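Long-range contacts in acetyltransferase (Sinorhizobium meliloti, PDB 4JXR), which probably transfers an acetyl group from acetyl-CoA to an acceptor, perhaps phosphinothricin, as an enzyme of the GNAT superfamily: residues N77-F83 with P180-R185; G116-M120 with E168-P174; V123-A127 with W156-A160. One frame throughout, in Å; residues are numbered along the deposited sequence.

Interaction 1 (N77-F83 with P180-R185)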
loop_
_atom_site.group_PDB
_atom_site.type_symbol
_atom_site.label_atom_id
_atom_site.label_comp_id
_atom_site.label_asym_id
_atom_site.label_seq_id
_atom_site.Cartn_x
_atom_site.Cartn_y
_atom_site.Cartn_z
ATOM N N ASN A 77 -2.783 -4.894 5.430
ATOM C CA ASN A 77 -3.339 -5.855 6.390
ATOM C C ASN A 77 -4.603 -5.322 7.070
ATOM O O ASN A 77 -4.731 -5.411 8.273
ATOM C CB ASN A 77 -2.288 -6.202 7.428
ATOM C CG ASN A 77 -1.898 -5.014 8.244
ATOM O OD1 ASN A 77 -2.351 -3.940 8.043
ATOM N ND2 ASN A 77 -1.067 -5.244 9.221
ATOM N N ARG A 78 -5.540 -4.792 6.308
ATOM C CA ARG A 78 -6.859 -4.379 6.763
ATOM C C ARG A 78 -7.846 -5.464 6.344
ATOM O O ARG A 78 -7.703 -6.134 5.308
ATOM C CB ARG A 78 -7.304 -3.024 6.245
ATOM C CG ARG A 78 -6.456 -1.771 6.619
ATOM C CD ARG A 78 -5.891 -1.749 8.044
ATOM N NE ARG A 78 -5.393 -0.417 8.465
ATOM C CZ ARG A 78 -4.882 -0.144 9.664
ATOM N NH1 ARG A 78 -4.474 1.091 9.968
ATOM N NH2 ARG A 78 -4.749 -1.102 10.567
ATOM N N THR A 79 -8.841 -5.644 7.204
ATOM C CA THR A 79 -9.790 -6.721 7.109
ATOM C C THR A 79 -10.318 -6.966 5.708
ATOM O O THR A 79 -10.328 -8.103 5.219
ATOM C CB THR A 79 -10.947 -6.503 8.087
ATOM O OG1 THR A 79 -10.443 -6.236 9.374
ATOM C CG2 THR A 79 -11.873 -7.715 8.100
ATOM N N ALA A 80 -10.823 -5.926 5.048
ATOM C CA ALA A 80 -11.477 -6.145 3.776
ATOM C C ALA A 80 -10.541 -6.595 2.678
ATOM O O ALA A 80 -11.006 -7.085 1.680
ATOM C CB ALA A 80 -12.299 -4.958 3.368
ATOM N N TYR A 81 -9.222 -6.399 2.845
ATOM C CA TYR A 81 -8.225 -6.856 1.902
ATOM C C TYR A 81 -7.782 -8.297 2.107
ATOM O O TYR A 81 -6.861 -8.763 1.462
ATOM C CB TYR A 81 -6.977 -5.977 1.945
ATOM C CG TYR A 81 -7.078 -4.591 1.384
ATOM C CD1 TYR A 81 -7.370 -4.371 0.040
ATOM C CD2 TYR A 81 -6.766 -3.482 2.154
ATOM C CE1 TYR A 81 -7.266 -3.087 -0.511
ATOM C CE2 TYR A 81 -6.704 -2.177 1.611
ATOM C CZ TYR A 81 -6.980 -2.011 0.299
ATOM O OH TYR A 81 -6.900 -0.739 -0.270
ATOM N N ARG A 82 -8.432 -9.055 3.017
ATOM C CA ARG A 82 -7.862 -10.349 3.393
ATOM C C ARG A 82 -7.795 -11.368 2.265
ATOM O O ARG A 82 -6.969 -12.291 2.349
ATOM C CB ARG A 82 -8.590 -10.927 4.611
ATOM C CG ARG A 82 -10.058 -11.271 4.390
ATOM C CD ARG A 82 -10.749 -11.432 5.740
ATOM N NE ARG A 82 -12.172 -11.754 5.660
ATOM C CZ ARG A 82 -13.138 -10.879 5.410
ATOM N NH1 ARG A 82 -12.860 -9.607 5.202
ATOM N NH2 ARG A 82 -14.407 -11.288 5.399
ATOM N N PHE A 83 -8.608 -11.247 1.241
ATOM C CA PHE A 83 -8.577 -12.166 0.099
ATOM C C PHE A 83 -7.622 -11.722 -0.997
ATOM O O PHE A 83 -7.531 -12.387 -2.038
ATOM C CB PHE A 83 -9.985 -12.364 -0.485
ATOM C CG PHE A 83 -10.938 -12.889 0.551
ATOM C CD1 PHE A 83 -10.904 -14.188 0.959
ATOM C CD2 PHE A 83 -11.843 -12.027 1.160
ATOM C CE1 PHE A 83 -11.758 -14.618 1.998
ATOM C CE2 PHE A 83 -12.678 -12.466 2.182
ATOM C CZ PHE A 83 -12.633 -13.740 2.573
ATOM N N PRO A 180 -8.663 -17.921 3.900
ATOM C CA PRO A 180 -8.108 -16.730 4.588
ATOM C C PRO A 180 -9.170 -15.791 5.142
ATOM O O PRO A 180 -8.846 -14.667 5.541
ATOM C CB PRO A 180 -7.274 -16.077 3.473
ATOM C CG PRO A 180 -8.112 -16.358 2.251
ATOM C CD PRO A 180 -8.647 -17.756 2.453
ATOM N N ASP A 181 -10.439 -16.218 5.218
ATOM C CA ASP A 181 -11.470 -15.381 5.832
ATOM C C ASP A 181 -11.144 -15.058 7.268
ATOM O O ASP A 181 -11.647 -14.059 7.802
ATOM C CB ASP A 181 -12.825 -16.109 5.786
ATOM C CG ASP A 181 -13.948 -15.232 6.199
ATOM O OD1 ASP A 181 -14.113 -14.136 5.648
ATOM O OD2 ASP A 181 -14.737 -15.646 7.099
ATOM N N THR A 182 -10.359 -15.902 7.903
ATOM C CA THR A 182 -9.973 -15.758 9.288
ATOM C C THR A 182 -8.851 -14.744 9.551
ATOM O O THR A 182 -8.519 -14.483 10.697
ATOM C CB THR A 182 -9.545 -17.113 9.833
ATOM O OG1 THR A 182 -8.572 -17.640 8.933
ATOM C CG2 THR A 182 -10.715 -18.066 9.874
ATOM N N LEU A 183 -8.233 -14.192 8.483
ATOM C CA LEU A 183 -7.174 -13.195 8.656
ATOM C C LEU A 183 -7.756 -11.845 8.985
ATOM O O LEU A 183 -8.763 -11.401 8.445
ATOM C CB LEU A 183 -6.352 -13.040 7.381
ATOM C CG LEU A 183 -5.320 -14.100 7.099
ATOM C CD1 LEU A 183 -4.772 -13.895 5.711
ATOM C CD2 LEU A 183 -4.202 -14.017 8.090
ATOM N N TYR A 184 -7.031 -11.140 9.842
ATOM C CA TYR A 184 -7.292 -9.735 10.110
ATOM C C TYR A 184 -8.659 -9.468 10.693
ATOM O O TYR A 184 -9.297 -8.484 10.373
ATOM C CB TYR A 184 -7.020 -8.839 8.874
ATOM C CG TYR A 184 -5.676 -9.177 8.224
ATOM C CD1 TYR A 184 -4.511 -9.340 8.964
ATOM C CD2 TYR A 184 -5.573 -9.319 6.874
ATOM C CE1 TYR A 184 -3.320 -9.716 8.372
ATOM C CE2 TYR A 184 -4.396 -9.693 6.249
ATOM C CZ TYR A 184 -3.285 -9.916 7.014
ATOM O OH TYR A 184 -2.065 -10.317 6.478
ATOM N N ARG A 185 -9.135 -10.358 11.565
ATOM C CA ARG A 185 -10.449 -10.257 12.192
ATOM C C ARG A 185 -10.229 -9.939 13.668
ATOM O O ARG A 185 -9.204 -10.283 14.235
ATOM C CB ARG A 185 -11.253 -11.542 12.042
ATOM C CG ARG A 185 -11.255 -12.095 10.654
ATOM C CD ARG A 185 -11.758 -11.172 9.549
ATOM N NE ARG A 185 -13.128 -10.716 9.699
ATOM C CZ ARG A 185 -14.155 -11.412 9.261
ATOM N NH1 ARG A 185 -14.028 -12.595 8.676
ATOM N NH2 ARG A 185 -15.363 -10.887 9.388
#

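Interaction 2 (G116-M120 with E168-P174)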
loop_
_atom_site.group_PDB
_atom_site.type_symbol
_atom_site.label_atom_id
_atom_site.label_comp_id
_atom_site.label_asym_id
_atom_site.label_seq_id
_atom_site.Cartn_x
_atom_site.Cartn_y
_atom_site.Cartn_z
ATOM N N GLY A 116 -6.947 -20.227 -0.934
ATOM C CA GLY A 116 -8.238 -19.590 -0.970
ATOM C C GLY A 116 -8.239 -18.094 -1.156
ATOM O O GLY A 116 -9.278 -17.463 -1.029
ATOM N N PHE A 117 -7.095 -17.477 -1.466
ATOM C CA PHE A 117 -7.084 -16.086 -1.881
ATOM C C PHE A 117 -7.769 -15.933 -3.234
ATOM O O PHE A 117 -7.876 -16.897 -3.991
ATOM C CB PHE A 117 -5.654 -15.545 -1.887
ATOM C CG PHE A 117 -4.976 -15.631 -0.532
ATOM C CD1 PHE A 117 -5.296 -14.711 0.449
ATOM C CD2 PHE A 117 -4.100 -16.620 -0.218
ATOM C CE1 PHE A 117 -4.738 -14.795 1.695
ATOM C CE2 PHE A 117 -3.522 -16.700 0.997
ATOM C CZ PHE A 117 -3.844 -15.797 1.989
ATOM N N ARG A 118 -8.204 -14.716 -3.524
ATOM C CA ARG A 118 -9.031 -14.460 -4.721
ATOM C C ARG A 118 -8.424 -13.463 -5.722
ATOM O O ARG A 118 -8.872 -13.429 -6.829
ATOM C CB ARG A 118 -10.433 -14.000 -4.317
ATOM C CG ARG A 118 -11.222 -15.060 -3.533
ATOM C CD ARG A 118 -11.444 -16.343 -4.340
ATOM N NE ARG A 118 -12.451 -17.198 -3.678
ATOM C CZ ARG A 118 -13.758 -16.998 -3.806
ATOM N NH1 ARG A 118 -14.257 -16.056 -4.563
ATOM N NH2 ARG A 118 -14.575 -17.788 -3.127
ATOM N N GLN A 119 -7.414 -12.661 -5.300
ATOM C CA GLN A 119 -6.768 -11.725 -6.209
ATOM C C GLN A 119 -5.315 -11.621 -5.791
ATOM O O GLN A 119 -5.011 -11.688 -4.602
ATOM C CB GLN A 119 -7.393 -10.330 -6.145
ATOM C CG GLN A 119 -8.894 -10.276 -6.466
ATOM C CD GLN A 119 -9.229 -10.516 -7.911
ATOM O OE1 GLN A 119 -8.454 -10.278 -8.832
ATOM N NE2 GLN A 119 -10.497 -10.977 -8.147
HETATM N N MSE A 120 -4.442 -11.418 -6.785
HETATM C CA MSE A 120 -3.032 -11.156 -6.522
HETATM C C MSE A 120 -2.636 -9.864 -7.240
HETATM O O MSE A 120 -2.945 -9.674 -8.422
HETATM C CB MSE A 120 -2.164 -12.314 -6.989
HETATM C CG MSE A 120 -0.679 -12.173 -6.578
HETATM SE SE MSE A 120 0.371 -13.738 -6.924
HETATM C CE MSE A 120 -0.187 -14.802 -5.477
ATOM N N GLU A 168 -11.609 -18.778 -7.955
ATOM C CA GLU A 168 -12.935 -18.275 -8.285
ATOM C C GLU A 168 -12.990 -16.746 -8.427
ATOM O O GLU A 168 -14.001 -16.243 -8.859
ATOM C CB GLU A 168 -13.960 -18.804 -7.256
ATOM C CG GLU A 168 -14.138 -20.320 -7.393
ATOM C CD GLU A 168 -15.007 -21.006 -6.315
ATOM O OE1 GLU A 168 -15.602 -20.393 -5.488
ATOM O OE2 GLU A 168 -15.071 -22.246 -6.310
ATOM N N GLY A 169 -11.962 -16.012 -7.979
ATOM C CA GLY A 169 -11.918 -14.560 -8.193
ATOM C C GLY A 169 -13.128 -13.897 -7.545
ATOM O O GLY A 169 -13.433 -14.118 -6.386
ATOM N N THR A 170 -13.813 -13.053 -8.330
ATOM C CA THR A 170 -14.973 -12.336 -7.858
ATOM C C THR A 170 -16.263 -13.097 -8.079
ATOM O O THR A 170 -17.340 -12.564 -7.720
ATOM C CB THR A 170 -15.060 -10.935 -8.547
ATOM O OG1 THR A 170 -15.979 -10.102 -7.849
ATOM C CG2 THR A 170 -15.502 -11.130 -10.022
ATOM N N ALA A 171 -16.205 -14.290 -8.645
ATOM C CA ALA A 171 -17.405 -14.952 -9.129
ATOM C C ALA A 171 -18.271 -15.550 -8.043
ATOM O O ALA A 171 -19.481 -15.805 -8.293
ATOM C CB ALA A 171 -17.047 -15.997 -10.183
ATOM N N THR A 172 -17.716 -15.860 -6.894
ATOM C CA THR A 172 -18.408 -16.421 -5.726
ATOM C C THR A 172 -18.019 -15.676 -4.471
ATOM O O THR A 172 -16.972 -15.009 -4.452
ATOM C CB THR A 172 -18.087 -17.910 -5.475
ATOM O OG1 THR A 172 -16.709 -17.997 -5.141
ATOM C CG2 THR A 172 -18.414 -18.757 -6.707
ATOM N N LYS A 173 -18.859 -15.716 -3.451
ATOM C CA LYS A 173 -18.517 -15.242 -2.136
ATOM C C LYS A 173 -17.573 -16.179 -1.431
ATOM O O LYS A 173 -17.772 -17.385 -1.509
ATOM C CB LYS A 173 -19.820 -15.079 -1.322
ATOM C CG LYS A 173 -20.878 -14.206 -2.017
ATOM C CD LYS A 173 -20.379 -12.803 -2.356
ATOM C CE LYS A 173 -21.385 -11.906 -3.084
ATOM N NZ LYS A 173 -22.577 -11.575 -2.287
ATOM N N PRO A 174 -16.586 -15.689 -0.663
ATOM C CA PRO A 174 -15.720 -16.630 0.057
ATOM C C PRO A 174 -16.458 -17.357 1.167
ATOM O O PRO A 174 -17.247 -16.776 1.857
ATOM C CB PRO A 174 -14.572 -15.787 0.647
ATOM C CG PRO A 174 -14.485 -14.750 -0.358
ATOM C CD PRO A 174 -16.004 -14.361 -0.557
HETATM O O HOH W 1 -11.987 -11.511 -10.667
#

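Interaction 3 (V123-A127 with W156-A160)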
loop_
_atom_site.group_PDB
_atom_site.type_symbol
_atom_site.label_atom_id
_atom_site.label_comp_id
_atom_site.label_asym_id
_atom_site.label_seq_id
_atom_site.Cartn_x
_atom_site.Cartn_y
_atom_site.Cartn_z
ATOM N N VAL A 123 3.180 -4.931 -7.271
ATOM C CA VAL A 123 3.551 -3.512 -7.206
ATOM C C VAL A 123 4.994 -3.453 -7.632
ATOM O O VAL A 123 5.875 -3.893 -6.879
ATOM C CB VAL A 123 3.329 -2.936 -5.802
ATOM C CG1 VAL A 123 3.752 -1.463 -5.807
ATOM C CG2 VAL A 123 1.901 -3.111 -5.351
ATOM N N ILE A 124 5.258 -3.054 -8.860
ATOM C CA ILE A 124 6.532 -3.248 -9.542
ATOM C C ILE A 124 7.338 -1.968 -9.465
ATOM O O ILE A 124 7.052 -0.964 -10.130
ATOM C CB ILE A 124 6.315 -3.698 -10.971
ATOM C CG1 ILE A 124 5.571 -5.110 -10.881
ATOM C CG2 ILE A 124 7.653 -3.839 -11.706
ATOM C CD1 ILE A 124 5.199 -5.686 -12.211
ATOM N N GLY A 125 8.371 -1.991 -8.648
ATOM C CA GLY A 125 9.253 -0.839 -8.473
ATOM C C GLY A 125 9.960 -0.491 -9.739
ATOM O O GLY A 125 10.481 -1.335 -10.495
ATOM N N GLY A 126 9.963 0.785 -10.018
ATOM C CA GLY A 126 10.558 1.260 -11.246
ATOM C C GLY A 126 9.801 0.939 -12.482
ATOM O O GLY A 126 10.266 1.294 -13.573
ATOM N N ALA A 127 8.707 0.197 -12.396
ATOM C CA ALA A 127 8.003 -0.252 -13.591
ATOM C C ALA A 127 8.957 -0.983 -14.543
ATOM O O ALA A 127 8.848 -0.843 -15.750
ATOM C CB ALA A 127 7.200 0.866 -14.237
ATOM N N TRP A 156 13.675 9.892 -10.511
ATOM C CA TRP A 156 12.244 9.628 -10.316
ATOM C C TRP A 156 11.890 8.298 -10.951
ATOM O O TRP A 156 12.269 8.015 -12.087
ATOM C CB TRP A 156 11.380 10.753 -10.905
ATOM C CG TRP A 156 11.444 12.034 -10.156
ATOM C CD1 TRP A 156 12.031 13.230 -10.573
ATOM C CD2 TRP A 156 10.950 12.279 -8.847
ATOM N NE1 TRP A 156 11.896 14.179 -9.608
ATOM C CE2 TRP A 156 11.241 13.621 -8.529
ATOM C CE3 TRP A 156 10.315 11.465 -7.873
ATOM C CZ2 TRP A 156 10.911 14.187 -7.329
ATOM C CZ3 TRP A 156 9.994 12.018 -6.676
ATOM C CH2 TRP A 156 10.289 13.382 -6.408
ATOM N N LEU A 157 11.116 7.489 -10.244
ATOM C CA LEU A 157 10.721 6.168 -10.631
ATOM C C LEU A 157 9.228 6.063 -10.711
ATOM O O LEU A 157 8.509 6.554 -9.846
ATOM C CB LEU A 157 11.189 5.166 -9.567
ATOM C CG LEU A 157 12.687 5.107 -9.275
ATOM C CD1 LEU A 157 12.945 4.076 -8.197
ATOM C CD2 LEU A 157 13.488 4.756 -10.477
ATOM N N ASP A 158 8.755 5.379 -11.735
ATOM C CA ASP A 158 7.350 4.987 -11.852
ATOM C C ASP A 158 7.133 3.671 -11.104
ATOM O O ASP A 158 8.055 2.854 -10.992
ATOM C CB ASP A 158 6.964 4.845 -13.302
ATOM C CG ASP A 158 7.132 6.116 -14.124
ATOM O OD1 ASP A 158 7.154 7.219 -13.584
ATOM O OD2 ASP A 158 7.205 5.950 -15.375
ATOM N N THR A 159 5.903 3.459 -10.662
ATOM C CA THR A 159 5.549 2.238 -9.962
ATOM C C THR A 159 4.352 1.608 -10.675
ATOM O O THR A 159 3.320 2.243 -10.770
ATOM C CB THR A 159 5.230 2.516 -8.486
ATOM O OG1 THR A 159 6.296 3.294 -7.907
ATOM C CG2 THR A 159 5.094 1.234 -7.714
ATOM N N ALA A 160 4.516 0.409 -11.210
ATOM C CA ALA A 160 3.447 -0.237 -11.973
ATOM C C ALA A 160 2.639 -1.146 -11.069
ATOM O O ALA A 160 3.173 -1.795 -10.188
ATOM C CB ALA A 160 4.001 -1.039 -13.119
HETATM O O HOH W 2 10.682 4.112 -13.541
#

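Interaction 1 (N77-F83 with P180-R185)
Arg-82 and Asp-181 run alongside each other and join Arg-185 in a salt-bridge network. It ties the loop between strands 66-74 and 84-91, with its short 3-10 segment, to the C-terminal tail, which makes a type I beta turn from Pro-180 to Leu-183. The tight part centres on Arg-82. Its chain runs straight out to NE, and NE and NH2 both grip Asp-181 OD1, at 3.1 and 2.9 Å. NH2 meets that oxygen nearly end-on, while NE comes from above the carboxylate plane. The guanidinium is enclosed on both faces, by Phe-83 CE2 on one and by Arg-185 CZ on the other. Its rotation is further fixed by the bond from Arg-82 NH1 to Thr-79 O, 2.9 Å long. Arg-185 NH1 bonds Asp-181 O and makes a salt bridge to Asp-181 OD1 at 3.4 Å. The shared carboxylate probably offsets the two nearby positive charges. Arg-185 NH2 has a second partner, Glu-34 of the second subunit, in a salt bridge. Asp-181 OD2 bonds Gly-177 N. Phe-83 turns its edge to Asp-181 OD1, with ring and carboxylate nearly coplanar, 13° apart, and Phe-83 CD1 packs on Pro-180 CG at 3.8 Å.

The looser side is at Asn-77, which is exposed. It lays CB over one face of the Tyr-184 ring, a CH-pi contact 4.0 Å from the centroid, and its amide turns off elsewhere. Leu-183 CB lies over the opposite face. Tyr-184 OH bonds Tyr-54 OH. Between the two sides, Thr-79 OG1 donates to Tyr-184 O at 2.7 Å, almost in line with the carbonyl bond.

Interaction 2 (G116-M120 with E168-P174)
In Arg-118, CG lies anti to the carbonyl carbon (chi1 -63°). The chain bends once at chi2 (-61°) and runs nearly straight through chi3 (-167°), which carries its guanidinium into the mouth of the 168-174 loop. This loop follows strand 155-165 and makes a type II' beta turn from Glu-168 to Ala-171, closed by Ala-171 N to Glu-168 O. Arg-118 stands between helix 100-115 and strand 119-125. Arg-118 NH1 donates to Gly-169 O at 2.8 Å and to Thr-172 O at 2.9 Å, both at the guanidinium edge. The flat group is sandwiched: Glu-168 CB over its centre on one face, Pro-174 CG toward the rim of the other. Arg-118 NH2 makes a weak bond to Thr-172 OG1. Thr-172 OG1 donates to Glu-168 OE1 at 2.7 Å and is positioned by it. Glu-168 OE1 lies 3.7 Å from Arg-118 NH2, out of the guanidinium plane, so only charge acts.

A water accepts from Gln-119 NE2 and, weakly, from Thr-170 N. Gln-119 OE1 bonds Gln-163 NE2. Trp-156 of the second subunit packs on Arg-118 and donates to Thr-172 O. The buried arginine thus holds the loop by its carbonyls, and the glutamate probably helps balance its charge.

Interaction 3 (V123-A127 with W156-A160)
Ile-124 and Ala-160 form an antiparallel hydrogen-bonded pair where strands 119-125 and 155-165 run as neighbours in the mixed sheet of the GNAT fold. Their side chains lie on the same face, CB to CB 4.1 Å. Ala-127 adds its CB to this face, 3.9 Å from Ala-160 CB. Residues Ile-124 to Ala-127 make a type II beta turn. Gly-126 takes the positive phi of that turn. Helix 129-137 packs against the face, with Ile-132 touching both Ile-124 and Ala-160. The side chain of Ile-124 is about 5 Å from that of His-128, an acetyl-CoA-binding residue.

Thr-159 points to the other face. Its CG2 stands anti to the backbone N and meets Val-123 CG1 at 3.6 Å, the two side chains crossing at a slant, methyl against methyl. The same torsion (chi1 -50°) sets OG1 beside the backbone N, and it bonds Thr-149 OG1 and Tyr-32 OH of the same chain. Tyr-81 of the second subunit packs on both Val-123 and Thr-159, so this patch forms part of the dimer contact. Asp-158 sets its CB 4.1 Å from Ala-127 CB, while its OD1 bonds Ala-148 N.

The backbones are held by Ile-124 N to Ala-160 O, almost straight at 177°, and by Ala-160 N to Ile-124 O. Ile-124 O also takes the turn bond from Ala-127 N, and the two donors reach it from opposite faces of its plane. Where 124-127 turns away, a water donates to Gly-126 O at 2.8 Å and accepts from Asp-158 N at 2.9 Å.

In the fold
After the first three strands and two helices the chain reaches the 77-83 loop, then strand 84-91, helix 100-115 and strand 119-125. The start of that strand belongs to interaction 2 and its end to interaction 3. After helix 129-137 and strand 141-152, strand 155-165 returns and closes interaction 3, the innermost loop. The 168-174 loop then closes interaction 2 around it. The tail at 180-185 closes interaction 1, the outermost loop, so the three nest and none cross. Interactions 1 and 2 touch, through Phe-83 with Arg-118 and Pro-174, and join the tail after strand 155-165 to the 77-83 loop and the start of strand 119-125. Interaction 3 joins neighbouring strands, and all three reach the second subunit.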